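Local coordinates for glycosyl hydrolase family 88 (Pedobacter heparinus, PDB 3WIW), which probably hydrolyses heparin-derived oligosaccharides as an unsaturated glucuronyl hydrolase built on an alpha6/alpha6-barrel, at residues 42-45 with 46-50; 82-85 with 86-89; 182-185 with 186-190; 257-260 with 261-265; 328-331 with 332-336. All coordinates share one frame; numbering follows the deposited sequence.

How the contacts relate
Five local contacts, each made within one unbroken run of chain, follow one another in series; none closes a loop, nests in another or crosses one. Contact 1 lies at the end of helix 30-49 and packs on contact 2 in helix 77-89, Leu43 CD1 lying 3.8 Å from Gly85 CA. Contact 3 ends helix 175-188, and contact 4 ends helix 245-262; they join through a probable hydrogen bond, Tyr183 OH to Ser258 OG at 2.9 Å. Contact 5, in helix 327-340, touches none of the others. Contacts 1 and 4 lie on opposite sides of the chain's centre, so the set spans the alpha6/alpha6-barrel.

Contact 1. Residues 42-45 with 46-50; sequences QLTR and AAQTY
Thr49 OG1 stands anti to its own carbonyl carbon (chi1 -61°), a rotation that turns the hydroxyl back along the helix onto Arg45 O, to which it donates at 2.8 Å. Gln48 has a similar first torsion, and its chain runs extended beyond CG (chi2 166°), which lays it alongside Thr44 with both side chains pointing the same way. Gln48 was modelled in two conformers; in the one described, Gln48 CG comes within 3.2 Å of Thr44 O, and Gln48 NE2 sits 3.6 Å from the methyl Thr44 CG2. With Thr44 OG1 bonded to Val40 O one turn earlier, the methyl is the branch left beside Gln48. The Arg45 chain, bent at chi2 and chi3, runs across Gln48 with its guanidinium plane turned well away from the amide plane. A water in the guanidinium plane joins the two, accepting from Arg45 NE at 2.7 Å and donating to Gln48 OE1 at 2.9 Å. All this happens on the last turn of helix 30-49. Ala46 N still makes a regular bond to Gln42 O, at 2.8 Å, but Thr49 N reaches Arg45 O only weakly, with an N-H...O angle of 124°. Tyr50 then leaves helical geometry, its OH bonded to Gln353 O, while Ala47 packs on helix 92-103. At this helix end the threonine hydroxyl is probably a firmer donor to Arg45 O than Thr49 N, whereas in this conformer of Gln48 arginine and glutamine are joined by a water.

Contact 2. Residues 82-85 with 86-89; sequences LWYG and YELS
Hydrogen bonds dominate where Ser89 meets Gly85 at the end of helix 77-89. Ser89 N and Ser89 OG both donate to Gly85 O, at 3.1 and 2.8 Å, and come from opposite faces of its carbonyl plane. With chi1 at 69°, Ser89 OG lies between its own N and carbonyl carbon, close enough to reach back to Gly85 O while accepting from Asp91 N. Replacing this serine by an alanine would probably leave Gly85 O with the backbone donor alone and deprive Asp91 N of its acceptor. A polar-aromatic contact follows: Glu87 OE1 lies in the plane of the Tyr84 ring, at its edge, 3.3 Å from Tyr84 CD1, with carboxylate and ring nearly coplanar. The carboxylate is also held by salt bridges from both oxygens, Glu87 OE1 to Lys386 and Glu87 OE2 to Arg130. Apolar contact is slighter, Tyr86 CD2 approaching the edge of the indole at Trp83 CE3, 4.3 Å away. In the barrel, Trp83 packs against helices 92-103 and 117-132, while Tyr84 and Leu88 lean on helix 375-392.

Contact 3. Residues 182-185 with 186-190; sequences LYWA and GKEFN
Trp184 and Phe189 meet in an offset edge-to-face pair, the edge of the phenyl ring directed at the indole face. The centroid of the Trp184 six-membered ring lies 5.6 Å from that of Phe189, with the planes at 89°, and the closest carbons, Trp184 CZ3 and Phe189 CE2, are 3.7 Å apart. Glu188 fills the angle between the two rings. Its CB stands 4.1 Å from the centroid of the Trp184 six-membered ring, 19° off the normal, in a CH-pi contact, while Glu188 CG lies over the centre of the Phe189 ring. CG of Trp184 is anti to the backbone N (chi1 169°), which swings the indole forward along the helix to run beside Glu188. These side chains close the C-terminal end of helix 175-188, one of the helices of the alpha6/alpha6-barrel, and Phe189 is the first residue to depart from helical backbone angles. The last two amide bonds are short, although Lys187 N bonds only weakly: Glu188 N donates to Trp184 O at 2.9 Å, and Phe189 N to Ala185 O at 2.9 Å. Ala185 CB adds to the seat of the phenyl ring, lying in its plane at the edge, 4.0 Å from Phe189 CD2. Farther out, helix 138-150 backs the cluster through Leu141 and Glu142, and the Tyr122 ring meets the indole. On the side of helix 192-208, Lys187 makes a cation-pi contact with Phe195.

Contact 4. Residues 257-260 with 261-265; sequences MSYK and DTKDK
Lys263 N donates to Tyr259 O at 2.7 Å, the last bond of helix 245-262 before the chain turns into helix 265-279 of the alpha6/alpha6-barrel. Lys263 takes a positive phi of 63°, which breaks the helix and lets the chain change direction. One residue earlier, Thr262 N and Thr262 OG1 both donate to Ser258 O, at 2.9 and 2.8 Å, from opposite faces of its carbonyl plane; the hydroxyl sits above that plane and not on a lone pair. The same OG1 accepts from Asp264 N at 3.1 Å, forming an ST turn, and one hydroxyl thereby joins the end of one helix to the N-cap residue of the next. Asp264 carries on the link as N-cap, its OD1 accepting from Lys266 N while OD2 forms a salt bridge with Lys199. Among the side chains, Tyr259 is the centre. Its CG is anti to the backbone N (chi1 180°), which carries the ring toward residues 263-265, where Lys263 CD lies over one face and Lys263 CE comes to 3.5 Å from Tyr259 OH. Lys265, modelled in two conformers, runs alongside the ring in the one described. Phe267 and Ile268 of helix 265-279 also touch the tyrosine. On another side of the helix Met257 SD lies 3.6 Å from Asp261 OD2, both packed against Tyr183 of helix 175-188. At the ring edge, Asp264 O comes close to the ring plane, 3.2 Å from Tyr259 CD1.

Contact 5. Residues 328-331 with 332-336; sequences KYFK and FAEDI
A salt bridge one turn long, Lys331 to Asp335, lies at the surface of helix 327-340 in the alpha6/alpha6-barrel. Lys331 NZ donates to Asp335 OD2 at 2.9 Å, using the syn lone pair of that oxygen, and more weakly to Asp335 OD1 at 3.2 Å; the ammonium faces both oxygens but favours Asp335 OD2. CG of Lys331 is anti to its backbone N (chi1 176°), and turns at chi2 and chi4 bend the chain forward to the next turn to bring the charge there. Exchanging Asp335 for an alanine would probably leave the Lys331 ammonium without its mate and set the long lysine chain free to turn. Main-chain hydrogen bonds accompany the bridge: Asp335 N donates to Lys331 O at 2.9 Å and Glu334 N to Phe330 O at 2.8 Å. The third kind is a van der Waals contact between carboxylate and ring. The extended Glu334 side chain crosses that of Phe330 at a slant, bringing its carboxylate near Phe330 CE2 with the planes at 69°. Tyr388 of helix 375-392 meets both residues, its hydroxyl hydrogen-bonded to Glu334 OE1 and its ring meeting that of Phe330 at about 10° between the planes. Tyr329 and Phe332 face helices 265-279 and 306-322, Tyr329 OH being bonded to Glu272. The two oxygens of Glu334 thus have different neighbours: Glu334 OE2 lies 3.8 Å from Lys331 CD, while Glu334 OE1 lies 3.7 Å from Phe330 CE2.

Contact 1. Residues 42-45 with 46-50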
# COMPACT_ATOMS: atom_id res chain seq x y z
N GLN A 42 -10.42 5.32 17.15
CA GLN A 42 -9.31 6.14 16.67
C GLN A 42 -9.73 6.97 15.46
O GLN A 42 -9.49 8.19 15.42
CB GLN A 42 -8.11 5.25 16.32
CG GLN A 42 -7.44 4.59 17.54
CD GLN A 42 -6.81 5.59 18.51
OE1 GLN A 42 -7.51 6.28 19.24
NE2 GLN A 42 -5.47 5.70 18.48
N LEU A 43 -10.38 6.33 14.49
CA LEU A 43 -10.82 7.00 13.28
C LEU A 43 -11.86 8.06 13.59
O LEU A 43 -11.86 9.13 12.98
CB LEU A 43 -11.39 5.99 12.28
CG LEU A 43 -10.35 5.08 11.64
CD1 LEU A 43 -11.05 4.02 10.79
CD2 LEU A 43 -9.31 5.87 10.82
N THR A 44 -12.76 7.77 14.52
CA THR A 44 -13.78 8.73 14.92
C THR A 44 -13.12 10.00 15.46
O THR A 44 -13.46 11.12 15.06
CB THR A 44 -14.73 8.14 15.96
OG1 THR A 44 -15.37 6.99 15.40
CG2 THR A 44 -15.78 9.15 16.42
N ARG A 45 -12.16 9.83 16.36
CA ARG A 45 -11.46 10.96 16.94
C ARG A 45 -10.60 11.68 15.89
O ARG A 45 -10.53 12.91 15.88
CB ARG A 45 -10.57 10.50 18.10
CG ARG A 45 -11.30 9.86 19.27
CD ARG A 45 -12.15 10.83 20.04
NE ARG A 45 -11.47 12.03 20.54
CZ ARG A 45 -10.74 12.11 21.66
NH1 ARG A 45 -10.53 11.06 22.45
NH2 ARG A 45 -10.21 13.28 22.00
N ALA A 46 -9.90 10.92 15.04
CA ALA A 46 -9.08 11.53 13.99
C ALA A 46 -9.92 12.43 13.08
O ALA A 46 -9.54 13.57 12.78
CB ALA A 46 -8.39 10.46 13.18
N ALA A 47 -11.07 11.93 12.64
CA ALA A 47 -11.90 12.69 11.70
C ALA A 47 -12.51 13.95 12.35
O ALA A 47 -12.82 14.91 11.67
CB ALA A 47 -12.98 11.80 11.12
N GLN A 48 -12.68 13.92 13.68
CA GLN A 48 -13.15 15.07 14.46
C GLN A 48 -12.04 16.10 14.64
O GLN A 48 -12.30 17.29 14.81
CB GLN A 48 -13.62 14.60 15.85
CG GLN A 48 -14.94 13.83 15.83
CD GLN A 48 -15.23 13.07 17.12
OE1 GLN A 48 -14.37 12.94 18.00
NE2 GLN A 48 -16.44 12.56 17.22
N THR A 49 -10.80 15.64 14.62
CA THR A 49 -9.66 16.47 14.97
C THR A 49 -8.96 17.12 13.76
O THR A 49 -8.67 18.33 13.76
CB THR A 49 -8.65 15.63 15.78
OG1 THR A 49 -9.28 15.18 16.99
CG2 THR A 49 -7.43 16.44 16.16
N TYR A 50 -8.64 16.32 12.75
CA TYR A 50 -7.97 16.81 11.55
C TYR A 50 -8.94 17.49 10.59
O TYR A 50 -10.17 17.35 10.71
CB TYR A 50 -7.17 15.66 10.87
CG TYR A 50 -6.22 15.02 11.86
CD1 TYR A 50 -5.17 15.75 12.39
CD2 TYR A 50 -6.42 13.72 12.32
CE1 TYR A 50 -4.33 15.22 13.34
CE2 TYR A 50 -5.57 13.16 13.29
CZ TYR A 50 -4.53 13.93 13.79
OH TYR A 50 -3.70 13.42 14.76
O HOH W 1 -11.99 14.18 19.02

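Contact 2. Residues 82-85 with 86-89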
# COMPACT_ATOMS: atom_id res chain seq x y z
N LEU A 82 -10.80 5.61 6.49
CA LEU A 82 -12.16 5.90 6.92
C LEU A 82 -13.18 5.03 6.18
O LEU A 82 -14.10 4.48 6.79
CB LEU A 82 -12.48 7.39 6.75
CG LEU A 82 -11.80 8.37 7.72
CD1 LEU A 82 -12.04 9.80 7.26
CD2 LEU A 82 -12.29 8.16 9.16
N TRP A 83 -13.02 4.87 4.86
CA TRP A 83 -13.91 3.98 4.11
C TRP A 83 -13.82 2.56 4.65
O TRP A 83 -14.84 1.89 4.88
CB TRP A 83 -13.61 3.98 2.60
CG TRP A 83 -14.03 5.26 1.94
CD1 TRP A 83 -13.21 6.21 1.39
CD2 TRP A 83 -15.37 5.76 1.81
NE1 TRP A 83 -13.96 7.25 0.89
CE2 TRP A 83 -15.29 7.01 1.16
CE3 TRP A 83 -16.63 5.28 2.19
CZ2 TRP A 83 -16.42 7.78 0.87
CZ3 TRP A 83 -17.75 6.05 1.92
CH2 TRP A 83 -17.64 7.28 1.24
N TYR A 84 -12.61 2.07 4.88
CA TYR A 84 -12.45 0.74 5.45
C TYR A 84 -13.06 0.60 6.86
O TYR A 84 -13.70 -0.40 7.18
CB TYR A 84 -10.99 0.33 5.46
CG TYR A 84 -10.39 -0.05 4.11
CD1 TYR A 84 -11.20 -0.39 3.01
CD2 TYR A 84 -9.01 -0.06 3.95
CE1 TYR A 84 -10.62 -0.75 1.79
CE2 TYR A 84 -8.44 -0.41 2.74
CZ TYR A 84 -9.23 -0.77 1.67
OH TYR A 84 -8.64 -1.14 0.48
N GLY A 85 -12.89 1.62 7.71
CA GLY A 85 -13.49 1.64 9.02
C GLY A 85 -15.01 1.55 8.92
O GLY A 85 -15.64 0.84 9.68
N TYR A 86 -15.59 2.26 7.94
CA TYR A 86 -17.02 2.18 7.69
C TYR A 86 -17.43 0.77 7.26
O TYR A 86 -18.43 0.23 7.75
CB TYR A 86 -17.43 3.20 6.62
CG TYR A 86 -18.83 3.01 6.12
CD1 TYR A 86 -19.92 3.04 6.98
CD2 TYR A 86 -19.09 2.81 4.77
CE1 TYR A 86 -21.22 2.86 6.53
CE2 TYR A 86 -20.37 2.65 4.31
CZ TYR A 86 -21.44 2.67 5.18
OH TYR A 86 -22.71 2.50 4.69
N GLU A 87 -16.66 0.16 6.36
CA GLU A 87 -17.00 -1.19 5.90
C GLU A 87 -16.94 -2.22 7.02
O GLU A 87 -17.78 -3.12 7.10
CB GLU A 87 -16.10 -1.61 4.74
CG GLU A 87 -16.34 -0.81 3.49
CD GLU A 87 -15.57 -1.38 2.33
OE1 GLU A 87 -14.36 -1.10 2.25
OE2 GLU A 87 -16.16 -2.13 1.53
N LEU A 88 -15.95 -2.10 7.90
CA LEU A 88 -15.81 -3.04 9.00
C LEU A 88 -16.96 -2.89 9.99
O LEU A 88 -17.51 -3.88 10.46
CB LEU A 88 -14.47 -2.81 9.72
CG LEU A 88 -13.21 -3.26 8.98
CD1 LEU A 88 -11.96 -2.65 9.57
CD2 LEU A 88 -13.09 -4.78 8.96
N SER A 89 -17.33 -1.65 10.28
CA SER A 89 -18.18 -1.38 11.44
C SER A 89 -19.63 -1.06 11.10
O SER A 89 -20.50 -1.19 11.96
CB SER A 89 -17.62 -0.20 12.21
OG SER A 89 -17.77 0.98 11.43

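Contact 3. Residues 182-185 with 186-190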
# COMPACT_ATOMS: atom_id res chain seq x y z
N LEU A 182 -5.32 1.73 -12.70
CA LEU A 182 -5.47 1.60 -14.15
C LEU A 182 -6.19 0.33 -14.57
O LEU A 182 -6.90 0.36 -15.57
CB LEU A 182 -4.12 1.66 -14.85
CG LEU A 182 -3.46 3.02 -15.02
CD1 LEU A 182 -2.21 2.87 -15.88
CD2 LEU A 182 -4.43 3.99 -15.66
N TYR A 183 -5.96 -0.79 -13.89
CA TYR A 183 -6.75 -1.98 -14.23
C TYR A 183 -8.24 -1.69 -14.08
O TYR A 183 -9.05 -2.01 -14.96
CB TYR A 183 -6.40 -3.17 -13.35
CG TYR A 183 -5.01 -3.76 -13.51
CD1 TYR A 183 -4.51 -4.16 -14.75
CD2 TYR A 183 -4.22 -4.00 -12.38
CE1 TYR A 183 -3.25 -4.73 -14.85
CE2 TYR A 183 -2.96 -4.57 -12.48
CZ TYR A 183 -2.49 -4.94 -13.71
OH TYR A 183 -1.24 -5.52 -13.82
N TRP A 184 -8.60 -1.06 -12.97
CA TRP A 184 -9.99 -0.72 -12.69
C TRP A 184 -10.52 0.26 -13.73
O TRP A 184 -11.58 0.07 -14.30
CB TRP A 184 -10.13 -0.13 -11.27
CG TRP A 184 -11.49 0.46 -11.06
CD1 TRP A 184 -12.63 -0.21 -10.71
CD2 TRP A 184 -11.87 1.83 -11.28
NE1 TRP A 184 -13.69 0.67 -10.68
CE2 TRP A 184 -13.25 1.93 -11.02
CE3 TRP A 184 -11.16 2.99 -11.62
CZ2 TRP A 184 -13.95 3.15 -11.11
CZ3 TRP A 184 -11.85 4.21 -11.72
CH2 TRP A 184 -13.23 4.27 -11.47
N ALA A 185 -9.76 1.33 -13.99
CA ALA A 185 -10.22 2.39 -14.87
C ALA A 185 -10.34 1.93 -16.33
O ALA A 185 -11.26 2.32 -17.05
CB ALA A 185 -9.29 3.59 -14.77
N GLY A 186 -9.40 1.09 -16.77
CA GLY A 186 -9.45 0.55 -18.11
C GLY A 186 -10.75 -0.18 -18.37
O GLY A 186 -11.34 -0.05 -19.44
N LYS A 187 -11.22 -0.92 -17.37
CA LYS A 187 -12.50 -1.62 -17.49
C LYS A 187 -13.70 -0.68 -17.35
O LYS A 187 -14.64 -0.75 -18.14
CB LYS A 187 -12.58 -2.78 -16.49
CG LYS A 187 -11.54 -3.87 -16.70
CD LYS A 187 -11.72 -4.61 -18.02
CE LYS A 187 -10.80 -5.85 -18.03
NZ LYS A 187 -9.97 -5.94 -19.27
N GLU A 188 -13.66 0.20 -16.34
CA GLU A 188 -14.79 1.08 -16.04
C GLU A 188 -15.09 2.02 -17.21
O GLU A 188 -16.26 2.28 -17.51
CB GLU A 188 -14.48 1.90 -14.76
CG GLU A 188 -15.46 3.04 -14.46
CD GLU A 188 -16.88 2.56 -14.18
OE1 GLU A 188 -17.82 3.35 -14.38
OE2 GLU A 188 -17.05 1.39 -13.76
N PHE A 189 -14.05 2.53 -17.85
CA PHE A 189 -14.18 3.55 -18.89
C PHE A 189 -13.98 3.03 -20.31
O PHE A 189 -13.90 3.82 -21.27
CB PHE A 189 -13.25 4.74 -18.60
CG PHE A 189 -13.51 5.38 -17.26
CD1 PHE A 189 -14.67 6.11 -17.06
CD2 PHE A 189 -12.63 5.20 -16.20
CE1 PHE A 189 -14.94 6.68 -15.82
CE2 PHE A 189 -12.89 5.78 -14.96
CZ PHE A 189 -14.06 6.51 -14.77
N ASN A 190 -13.90 1.70 -20.45
CA ASN A 190 -13.76 1.10 -21.77
C ASN A 190 -12.52 1.63 -22.49
O ASN A 190 -12.59 2.09 -23.64
CB ASN A 190 -15.04 1.30 -22.59
CG ASN A 190 -16.24 0.63 -21.95
OD1 ASN A 190 -16.17 -0.51 -21.52
ND2 ASN A 190 -17.35 1.37 -21.86

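Contact 4. Residues 257-260 with 261-265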
# COMPACT_ATOMS: atom_id res chain seq x y z
N MET A 257 -2.32 -8.62 -6.57
CA MET A 257 -3.36 -7.76 -7.13
C MET A 257 -3.38 -7.85 -8.66
O MET A 257 -4.46 -7.88 -9.27
CB MET A 257 -3.17 -6.33 -6.60
CG MET A 257 -4.02 -5.26 -7.27
SD MET A 257 -3.34 -4.62 -8.83
CE MET A 257 -1.83 -3.87 -8.22
N SER A 258 -2.22 -7.89 -9.32
CA SER A 258 -2.21 -8.00 -10.79
C SER A 258 -2.83 -9.32 -11.22
O SER A 258 -3.52 -9.35 -12.23
CB SER A 258 -0.80 -7.90 -11.34
OG SER A 258 -0.32 -6.56 -11.26
N TYR A 259 -2.58 -10.41 -10.48
CA TYR A 259 -3.28 -11.66 -10.76
C TYR A 259 -4.79 -11.50 -10.61
O TYR A 259 -5.56 -11.90 -11.49
CB TYR A 259 -2.77 -12.84 -9.93
CG TYR A 259 -3.55 -14.10 -10.27
CD1 TYR A 259 -3.38 -14.74 -11.49
CD2 TYR A 259 -4.51 -14.60 -9.39
CE1 TYR A 259 -4.10 -15.87 -11.80
CE2 TYR A 259 -5.23 -15.74 -9.69
CZ TYR A 259 -5.03 -16.37 -10.90
OH TYR A 259 -5.75 -17.50 -11.20
N LYS A 260 -5.22 -10.91 -9.51
CA LYS A 260 -6.65 -10.73 -9.24
C LYS A 260 -7.33 -9.99 -10.39
O LYS A 260 -8.43 -10.35 -10.81
CB LYS A 260 -6.81 -9.96 -7.94
CG LYS A 260 -8.24 -9.75 -7.45
CD LYS A 260 -8.10 -9.02 -6.10
CE LYS A 260 -9.35 -8.96 -5.26
NZ LYS A 260 -9.01 -8.19 -4.03
N ASP A 261 -6.65 -8.97 -10.91
CA ASP A 261 -7.25 -8.08 -11.90
C ASP A 261 -7.06 -8.52 -13.35
O ASP A 261 -7.79 -8.05 -14.22
CB ASP A 261 -6.72 -6.67 -11.71
CG ASP A 261 -7.15 -6.04 -10.38
OD1 ASP A 261 -7.98 -6.62 -9.65
OD2 ASP A 261 -6.65 -4.95 -10.08
N THR A 262 -6.11 -9.41 -13.64
CA THR A 262 -5.85 -9.84 -15.03
C THR A 262 -6.03 -11.33 -15.26
O THR A 262 -6.19 -11.77 -16.40
CB THR A 262 -4.42 -9.51 -15.49
OG1 THR A 262 -3.49 -10.36 -14.79
CG2 THR A 262 -4.08 -8.06 -15.25
N LYS A 263 -5.93 -12.10 -14.18
CA LYS A 263 -5.96 -13.57 -14.20
C LYS A 263 -4.82 -14.21 -14.97
O LYS A 263 -4.90 -15.37 -15.34
CB LYS A 263 -7.33 -14.11 -14.65
CG LYS A 263 -8.49 -13.60 -13.81
CD LYS A 263 -8.26 -13.83 -12.32
CE LYS A 263 -8.36 -15.29 -11.96
NZ LYS A 263 -9.76 -15.78 -12.08
N ASP A 264 -3.73 -13.47 -15.18
CA ASP A 264 -2.57 -14.03 -15.87
C ASP A 264 -1.76 -14.83 -14.87
O ASP A 264 -1.25 -14.29 -13.89
CB ASP A 264 -1.74 -12.91 -16.50
CG ASP A 264 -0.70 -13.44 -17.47
OD1 ASP A 264 -0.02 -14.43 -17.14
OD2 ASP A 264 -0.57 -12.87 -18.57
N LYS A 265 -1.67 -16.14 -15.10
CA LYS A 265 -1.02 -17.06 -14.17
C LYS A 265 0.45 -16.72 -13.90
O LYS A 265 0.97 -17.06 -12.84
CB LYS A 265 -1.18 -18.49 -14.66
CG LYS A 265 -2.59 -19.03 -14.50
CD LYS A 265 -2.98 -19.14 -13.03
CE LYS A 265 -4.35 -19.78 -12.88
NZ LYS A 265 -4.47 -21.02 -13.70

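Contact 5. Residues 328-331 with 332-336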
# COMPACT_ATOMS: atom_id res chain seq x y z
N LYS A 328 -0.91 -22.00 4.19
CA LYS A 328 0.35 -21.43 4.72
C LYS A 328 0.38 -19.91 4.62
O LYS A 328 0.91 -19.23 5.49
CB LYS A 328 1.59 -22.04 4.05
CG LYS A 328 1.71 -21.77 2.56
CD LYS A 328 2.99 -22.36 1.99
CE LYS A 328 3.05 -22.18 0.47
NZ LYS A 328 1.86 -22.75 -0.23
N TYR A 329 -0.22 -19.37 3.55
CA TYR A 329 -0.30 -17.92 3.39
C TYR A 329 -1.29 -17.30 4.38
O TYR A 329 -1.00 -16.28 5.02
CB TYR A 329 -0.70 -17.55 1.96
CG TYR A 329 0.22 -18.12 0.92
CD1 TYR A 329 1.61 -17.96 1.02
CD2 TYR A 329 -0.29 -18.80 -0.18
CE1 TYR A 329 2.46 -18.48 0.05
CE2 TYR A 329 0.55 -19.33 -1.16
CZ TYR A 329 1.93 -19.16 -1.04
OH TYR A 329 2.77 -19.67 -2.01
N PHE A 330 -2.45 -17.93 4.52
CA PHE A 330 -3.44 -17.45 5.46
C PHE A 330 -2.87 -17.44 6.89
O PHE A 330 -3.03 -16.47 7.64
CB PHE A 330 -4.68 -18.34 5.43
CG PHE A 330 -5.72 -17.91 6.42
CD1 PHE A 330 -6.62 -16.91 6.10
CD2 PHE A 330 -5.75 -18.48 7.68
CE1 PHE A 330 -7.57 -16.51 7.02
CE2 PHE A 330 -6.70 -18.06 8.61
CZ PHE A 330 -7.61 -17.09 8.27
N LYS A 331 -2.21 -18.54 7.28
CA LYS A 331 -1.68 -18.66 8.64
C LYS A 331 -0.62 -17.60 8.91
O LYS A 331 -0.59 -17.00 9.98
CB LYS A 331 -1.11 -20.07 8.87
CG LYS A 331 -0.45 -20.30 10.21
CD LYS A 331 -1.43 -20.12 11.36
CE LYS A 331 -0.86 -20.70 12.67
NZ LYS A 331 0.51 -20.21 13.02
N PHE A 332 0.24 -17.35 7.92
CA PHE A 332 1.31 -16.38 8.10
C PHE A 332 0.70 -14.99 8.27
O PHE A 332 1.10 -14.23 9.16
CB PHE A 332 2.27 -16.47 6.92
CG PHE A 332 3.61 -15.81 7.15
CD1 PHE A 332 3.76 -14.43 7.00
CD2 PHE A 332 4.72 -16.58 7.49
CE1 PHE A 332 5.01 -13.82 7.22
CE2 PHE A 332 5.96 -15.98 7.67
CZ PHE A 332 6.11 -14.60 7.55
N ALA A 333 -0.30 -14.66 7.44
CA ALA A 333 -0.99 -13.37 7.56
C ALA A 333 -1.69 -13.24 8.91
O ALA A 333 -1.64 -12.20 9.54
CB ALA A 333 -2.00 -13.19 6.44
N GLU A 334 -2.37 -14.30 9.34
CA GLU A 334 -3.04 -14.30 10.63
C GLU A 334 -2.05 -14.01 11.77
O GLU A 334 -2.35 -13.23 12.69
CB GLU A 334 -3.73 -15.64 10.84
CG GLU A 334 -4.48 -15.76 12.15
CD GLU A 334 -5.18 -17.11 12.26
OE1 GLU A 334 -6.42 -17.15 12.14
OE2 GLU A 334 -4.48 -18.13 12.45
N ASP A 335 -0.87 -14.64 11.71
CA ASP A 335 0.15 -14.43 12.74
C ASP A 335 0.62 -12.98 12.72
O ASP A 335 0.78 -12.37 13.78
CB ASP A 335 1.35 -15.35 12.50
CG ASP A 335 1.06 -16.81 12.81
OD1 ASP A 335 0.09 -17.10 13.55
OD2 ASP A 335 1.82 -17.67 12.30
N ILE A 336 0.83 -12.39 11.53
CA ILE A 336 1.21 -10.99 11.47
C ILE A 336 0.12 -10.15 12.10
O ILE A 336 0.41 -9.24 12.90
CB ILE A 336 1.37 -10.51 10.01
CG1 ILE A 336 2.59 -11.15 9.34
CG2 ILE A 336 1.46 -8.99 9.97
CD1 ILE A 336 2.60 -10.96 7.81